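Local coordinates for protein excinuclease ABC, subunit A. (Deinococcus radiodurans, PDB 2VF7) that binds DNA and ADP and, as a zinc-containing UvrA-family ABC ATPase, probably takes part in recognising damaged DNA for excision repair, at residues W218-P232 with M247-R260. The protein carries 1 engineered substitution. Residues are numbered along the deposited sequence; the frame is centred on the assembly and turned at random.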
loop_
_atom_site.group_PDB
_atom_site.type_symbol
_atom_site.label_atom_id
_atom_site.label_comp_id
_atom_site.label_asym_id
_atom_site.label_seq_id
_atom_site.Cartn_x
_atom_site.Cartn_y
_atom_site.Cartn_z
ATOM N N TRP A 218 1.689 44.109 8.227
ATOM C CA TRP A 218 1.078 43.370 7.106
ATOM C C TRP A 218 1.977 42.260 6.566
ATOM O O TRP A 218 1.590 41.096 6.526
ATOM C CB TRP A 218 0.733 44.341 5.981
ATOM C CG TRP A 218 -0.160 43.768 4.949
ATOM C CD1 TRP A 218 -1.519 43.722 4.990
ATOM C CD2 TRP A 218 0.228 43.164 3.711
ATOM N NE1 TRP A 218 -2.008 43.121 3.859
ATOM C CE2 TRP A 218 -0.959 42.771 3.052
ATOM C CE3 TRP A 218 1.459 42.923 3.089
ATOM C CZ2 TRP A 218 -0.956 42.137 1.808
ATOM C CZ3 TRP A 218 1.464 42.291 1.845
ATOM C CH2 TRP A 218 0.258 41.911 1.218
ATOM N N ILE A 219 3.190 42.632 6.168
ATOM C CA ILE A 219 4.185 41.701 5.646
ATOM C C ILE A 219 4.364 40.475 6.545
ATOM O O ILE A 219 4.409 39.332 6.072
ATOM C CB ILE A 219 5.535 42.440 5.424
ATOM C CG1 ILE A 219 5.351 43.497 4.331
ATOM C CG2 ILE A 219 6.669 41.464 5.088
ATOM C CD1 ILE A 219 6.534 44.382 4.105
ATOM N N LEU A 220 4.466 40.746 7.844
ATOM C CA LEU A 220 4.746 39.743 8.871
ATOM C C LEU A 220 3.518 38.944 9.334
ATOM O O LEU A 220 3.638 37.753 9.587
ATOM C CB LEU A 220 5.410 40.426 10.065
ATOM C CG LEU A 220 6.917 40.384 10.334
ATOM C CD1 LEU A 220 7.816 40.280 9.093
ATOM C CD2 LEU A 220 7.296 41.605 11.170
ATOM N N PHE A 221 2.349 39.579 9.431
ATOM C CA PHE A 221 1.191 38.966 10.112
ATOM C C PHE A 221 -0.126 38.737 9.320
ATOM O O PHE A 221 -1.000 37.982 9.785
ATOM C CB PHE A 221 0.909 39.675 11.446
ATOM C CG PHE A 221 2.083 39.663 12.398
ATOM C CD1 PHE A 221 2.409 38.519 13.120
ATOM C CD2 PHE A 221 2.870 40.804 12.568
ATOM C CE1 PHE A 221 3.504 38.507 14.005
ATOM C CE2 PHE A 221 3.966 40.809 13.451
ATOM C CZ PHE A 221 4.287 39.655 14.170
ATOM N N THR A 222 -0.285 39.378 8.163
ATOM C CA THR A 222 -1.522 39.255 7.392
ATOM C C THR A 222 -1.906 37.808 7.083
ATOM O O THR A 222 -1.037 36.943 7.031
ATOM C CB THR A 222 -1.492 40.098 6.088
ATOM O OG1 THR A 222 -2.805 40.160 5.531
ATOM C CG2 THR A 222 -0.547 39.518 5.048
ATOM N N ASP A 223 -3.215 37.561 6.905
ATOM C CA ASP A 223 -3.754 36.276 6.406
ATOM C C ASP A 223 -4.048 36.349 4.912
ATOM O O ASP A 223 -4.362 35.342 4.256
ATOM C CB ASP A 223 -5.067 35.948 7.114
ATOM C CG ASP A 223 -4.870 35.415 8.528
ATOM O OD1 ASP A 223 -5.696 35.765 9.391
ATOM O OD2 ASP A 223 -3.915 34.640 8.772
ATOM N N GLU A 224 -4.005 37.578 4.409
ATOM C CA GLU A 224 -4.218 37.892 3.022
ATOM C C GLU A 224 -3.168 37.230 2.153
ATOM O O GLU A 224 -1.984 37.144 2.519
ATOM C CB GLU A 224 -4.184 39.412 2.822
ATOM C CG GLU A 224 -5.461 40.153 3.283
ATOM C CD GLU A 224 -5.387 41.668 3.057
ATOM O OE1 GLU A 224 -4.529 42.140 2.272
ATOM O OE2 GLU A 224 -6.198 42.392 3.660
ATOM N N GLN A 225 -3.630 36.742 1.004
ATOM C CA GLN A 225 -2.775 36.078 0.033
ATOM C C GLN A 225 -3.089 36.536 -1.386
ATOM O O GLN A 225 -3.506 35.709 -2.201
ATOM C CB GLN A 225 -2.987 34.563 0.087
ATOM C CG GLN A 225 -2.845 33.948 1.444
ATOM C CD GLN A 225 -2.573 32.477 1.348
ATOM O OE1 GLN A 225 -3.471 31.657 1.570
ATOM N NE2 GLN A 225 -1.330 32.120 1.003
ATOM N N PRO A 226 -2.861 37.835 -1.699
ATOM C CA PRO A 226 -3.147 38.348 -3.040
ATOM C C PRO A 226 -2.309 37.668 -4.128
ATOM O O PRO A 226 -1.189 37.209 -3.862
ATOM C CB PRO A 226 -2.803 39.839 -2.922
ATOM C CG PRO A 226 -1.817 39.901 -1.860
ATOM C CD PRO A 226 -2.300 38.902 -0.849
ATOM N N VAL A 227 -2.886 37.591 -5.327
ATOM C CA VAL A 227 -2.298 36.949 -6.505
ATOM C C VAL A 227 -1.993 38.030 -7.529
ATOM O O VAL A 227 -2.916 38.664 -8.041
ATOM C CB VAL A 227 -3.270 35.926 -7.137
ATOM C CG1 VAL A 227 -2.728 35.403 -8.463
ATOM C CG2 VAL A 227 -3.504 34.763 -6.200
ATOM N N VAL A 228 -0.704 38.229 -7.834
ATOM C CA VAL A 228 -0.233 39.389 -8.624
ATOM C C VAL A 228 0.802 39.026 -9.694
ATOM O O VAL A 228 1.581 38.089 -9.496
ATOM C CB VAL A 228 0.356 40.529 -7.702
ATOM C CG1 VAL A 228 -0.632 40.902 -6.605
ATOM C CG2 VAL A 228 1.698 40.132 -7.091
ATOM N N PRO A 229 0.836 39.777 -10.813
ATOM C CA PRO A 229 1.787 39.507 -11.895
ATOM C C PRO A 229 3.212 39.718 -11.449
ATOM O O PRO A 229 3.508 40.738 -10.824
ATOM C CB PRO A 229 1.436 40.578 -12.930
ATOM C CG PRO A 229 0.769 41.682 -12.137
ATOM C CD PRO A 229 -0.016 40.943 -11.126
ATOM N N VAL A 230 4.106 38.772 -11.724
ATOM C CA VAL A 230 5.492 39.030 -11.319
ATOM C C VAL A 230 6.527 39.100 -12.421
ATOM O O VAL A 230 6.412 38.422 -13.423
ATOM C CB VAL A 230 5.932 38.433 -9.895
ATOM C CG1 VAL A 230 4.970 37.373 -9.349
ATOM C CG2 VAL A 230 7.416 37.936 -9.874
ATOM N N TYR A 231 7.490 40.002 -12.259
ATOM C CA TYR A 231 8.489 40.321 -13.279
ATOM C C TYR A 231 9.884 40.212 -12.662
ATOM O O TYR A 231 10.409 41.205 -12.130
ATOM C CB TYR A 231 8.284 41.750 -13.802
ATOM C CG TYR A 231 6.897 42.072 -14.322
ATOM C CD1 TYR A 231 6.580 41.874 -15.661
ATOM C CD2 TYR A 231 5.914 42.600 -13.490
ATOM C CE1 TYR A 231 5.306 42.169 -16.162
ATOM C CE2 TYR A 231 4.632 42.895 -13.986
ATOM C CZ TYR A 231 4.347 42.677 -15.323
ATOM O OH TYR A 231 3.109 42.984 -15.854
ATOM N N PRO A 232 10.471 38.995 -12.708
ATOM C CA PRO A 232 11.838 38.715 -12.277
ATOM C C PRO A 232 12.931 39.525 -13.018
ATOM O O PRO A 232 12.854 39.715 -14.234
ATOM C CB PRO A 232 11.993 37.221 -12.571
ATOM C CG PRO A 232 10.601 36.681 -12.567
ATOM C CD PRO A 232 9.800 37.769 -13.194
ATOM N N MET A 247 2.634 44.807 -20.094
ATOM C CA MET A 247 3.436 43.712 -20.646
ATOM C C MET A 247 3.164 42.390 -19.929
ATOM O O MET A 247 2.763 42.394 -18.760
ATOM C CB MET A 247 4.931 44.057 -20.665
ATOM C CG MET A 247 5.673 43.985 -19.355
ATOM S SD MET A 247 7.489 44.135 -19.569
ATOM C CE MET A 247 7.989 42.406 -19.669
ATOM N N GLU A 248 3.371 41.280 -20.642
ATOM C CA GLU A 248 3.098 39.936 -20.151
ATOM C C GLU A 248 3.859 39.705 -18.861
ATOM O O GLU A 248 5.086 39.876 -18.828
ATOM C CB GLU A 248 3.518 38.852 -21.175
ATOM C CG GLU A 248 2.690 38.769 -22.481
ATOM C CD GLU A 248 3.158 37.658 -23.455
ATOM O OE1 GLU A 248 4.383 37.407 -23.544
ATOM O OE2 GLU A 248 2.301 37.037 -24.143
ATOM N N PRO A 249 3.139 39.308 -17.788
ATOM C CA PRO A 249 3.799 38.902 -16.541
ATOM C C PRO A 249 4.489 37.577 -16.756
ATOM O O PRO A 249 3.924 36.713 -17.417
ATOM C CB PRO A 249 2.634 38.721 -15.557
ATOM C CG PRO A 249 1.388 39.261 -16.253
ATOM C CD PRO A 249 1.663 39.205 -17.715
ATOM N N SER A 250 5.692 37.399 -16.214
ATOM C CA SER A 250 6.386 36.115 -16.330
ATOM C C SER A 250 5.551 34.982 -15.709
ATOM O O SER A 250 5.391 33.918 -16.307
ATOM C CB SER A 250 7.768 36.182 -15.676
ATOM O OG SER A 250 8.529 37.265 -16.184
ATOM N N TYR A 251 5.041 35.230 -14.496
ATOM C CA TYR A 251 4.126 34.324 -13.822
ATOM C C TYR A 251 3.242 35.131 -12.885
ATOM O O TYR A 251 3.425 36.338 -12.746
ATOM C CB TYR A 251 4.877 33.202 -13.093
ATOM C CG TYR A 251 5.778 33.632 -11.945
ATOM C CD1 TYR A 251 7.076 34.082 -12.185
ATOM C CD2 TYR A 251 5.341 33.549 -10.614
ATOM C CE1 TYR A 251 7.911 34.468 -11.152
ATOM C CE2 TYR A 251 6.159 33.931 -9.580
ATOM C CZ TYR A 251 7.458 34.388 -9.862
ATOM O OH TYR A 251 8.293 34.780 -8.844
ATOM N N MET A 252 2.239 34.457 -12.307
ATOM C CA MET A 252 1.371 35.022 -11.279
ATOM C C MET A 252 1.824 34.465 -9.960
ATOM O O MET A 252 1.829 33.246 -9.783
ATOM C CB MET A 252 -0.098 34.632 -11.497
ATOM C CG MET A 252 -0.693 35.044 -12.839
ATOM S SD MET A 252 -0.827 36.834 -13.064
ATOM C CE MET A 252 -1.567 37.368 -11.517
ATOM N N GLY A 253 2.173 35.357 -9.026
ATOM C CA GLY A 253 2.699 34.936 -7.729
ATOM C C GLY A 253 1.654 35.079 -6.647
ATOM O O GLY A 253 0.777 35.937 -6.762
ATOM N N THR A 254 1.774 34.281 -5.579
ATOM C CA THR A 254 0.838 34.321 -4.443
ATOM C C THR A 254 1.545 34.721 -3.160
ATOM O O THR A 254 2.512 34.078 -2.725
ATOM C CB THR A 254 0.094 32.958 -4.250
ATOM O OG1 THR A 254 -0.429 32.514 -5.514
ATOM C CG2 THR A 254 -1.067 33.088 -3.258
ATOM N N PHE A 255 1.072 35.786 -2.539
ATOM C CA PHE A 255 1.709 36.264 -1.312
ATOM C C PHE A 255 1.484 35.299 -0.151
ATOM O O PHE A 255 0.438 34.679 -0.039
ATOM C CB PHE A 255 1.200 37.657 -0.938
ATOM C CG PHE A 255 1.910 38.259 0.236
ATOM C CD1 PHE A 255 3.248 38.640 0.135
ATOM C CD2 PHE A 255 1.248 38.426 1.450
ATOM C CE1 PHE A 255 3.925 39.184 1.241
ATOM C CE2 PHE A 255 1.906 38.961 2.561
ATOM C CZ PHE A 255 3.250 39.349 2.456
ATOM N N SER A 256 2.500 35.130 0.674
ATOM C CA SER A 256 2.340 34.467 1.948
ATOM C C SER A 256 3.112 35.256 2.987
ATOM O O SER A 256 4.302 35.528 2.816
ATOM C CB SER A 256 2.833 33.034 1.906
ATOM O OG SER A 256 3.577 32.795 3.084
ATOM N N SER A 257 2.435 35.647 4.061
ATOM C CA SER A 257 3.084 36.435 5.110
ATOM C C SER A 257 4.176 35.619 5.800
ATOM O O SER A 257 4.213 34.403 5.657
ATOM C CB SER A 257 2.059 36.921 6.118
ATOM O OG SER A 257 1.477 35.823 6.783
ATOM N N ALA A 258 5.078 36.279 6.534
ATOM C CA ALA A 258 6.135 35.556 7.241
ATOM C C ALA A 258 5.549 34.527 8.212
ATOM O O ALA A 258 6.028 33.395 8.279
ATOM C CB ALA A 258 7.073 36.512 7.964
ATOM N N ARG A 259 4.524 34.924 8.970
ATOM C CA ARG A 259 3.848 34.021 9.891
ATOM C C ARG A 259 3.248 32.795 9.189
ATOM O O ARG A 259 3.517 31.674 9.586
ATOM C CB ARG A 259 2.789 34.779 10.680
ATOM C CG ARG A 259 1.990 33.916 11.630
ATOM C CD ARG A 259 0.650 34.563 11.903
ATOM N NE ARG A 259 0.606 35.158 13.228
ATOM C CZ ARG A 259 -0.366 35.955 13.677
ATOM N NH1 ARG A 259 -1.394 36.284 12.888
ATOM N NH2 ARG A 259 -0.307 36.431 14.927
ATOM N N ARG A 260 2.450 33.018 8.147
ATOM C CA ARG A 260 1.840 31.954 7.356
ATOM C C ARG A 260 2.866 30.895 6.920
ATOM O O ARG A 260 2.671 29.682 7.122
ATOM C CB ARG A 260 1.161 32.575 6.140
ATOM C CG ARG A 260 0.518 31.597 5.155
ATOM C CD ARG A 260 -0.739 32.204 4.563
ATOM N NE ARG A 260 -1.808 31.249 4.799
ATOM C CZ ARG A 260 -3.088 31.538 4.978
ATOM N NH1 ARG A 260 -3.539 32.784 4.959
ATOM N NH2 ARG A 260 -3.924 30.542 5.180
HETATM O O HOH W 1 -0.583 35.430 4.515
#
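Strands 227-230 and 251-254 pair as a two-stranded antiparallel sheet within the UvrA DNA-binding domain, their axes 4.5 Å apart at closest approach. Val228 and Gly253 exchange both backbone bonds, Val230 N donates to Tyr251 O, and Phe255 N to Pro226 O. Beyond the strands, the last turn of helix 213-221 meets the first turn of helix 258-268: Ile219 O and Leu220 O accept from Ala258 N and Arg259 N. Ser257, the N-cap, donates through OG to Thr222 O (2.8 Å) and accepts from Arg260 N, while a water links Ser257 N to Thr222 O and Glu224 O. Phe255 swings its CG opposite the backbone N (chi1 -174°), which puts its ring against the six-membered ring of Trp218 in an offset stack, centroids 4.5 Å apart and planes at 17°. Thr222 CG2 meets the edge of the Phe255 ring and lies over a face of the Trp218 ring; Leu197 of helix 187-199 also packs on Phe255. Over the Tyr251 ring sits Val230 CG1, a CH-pi contact 4.0 Å from the centroid. Gln225 NE2 donates to Phe255 O (3.3 Å), and its amide stacks nearly parallel on the Arg260 guanidinium. Replacing Gln225 by an alanine would probably leave Phe255 O without this donor and the guanidinium without its stacking partner. At the far end, Pro229 CB presses on Pro249 CB at 3.4 Å, a notably tight carbon pair.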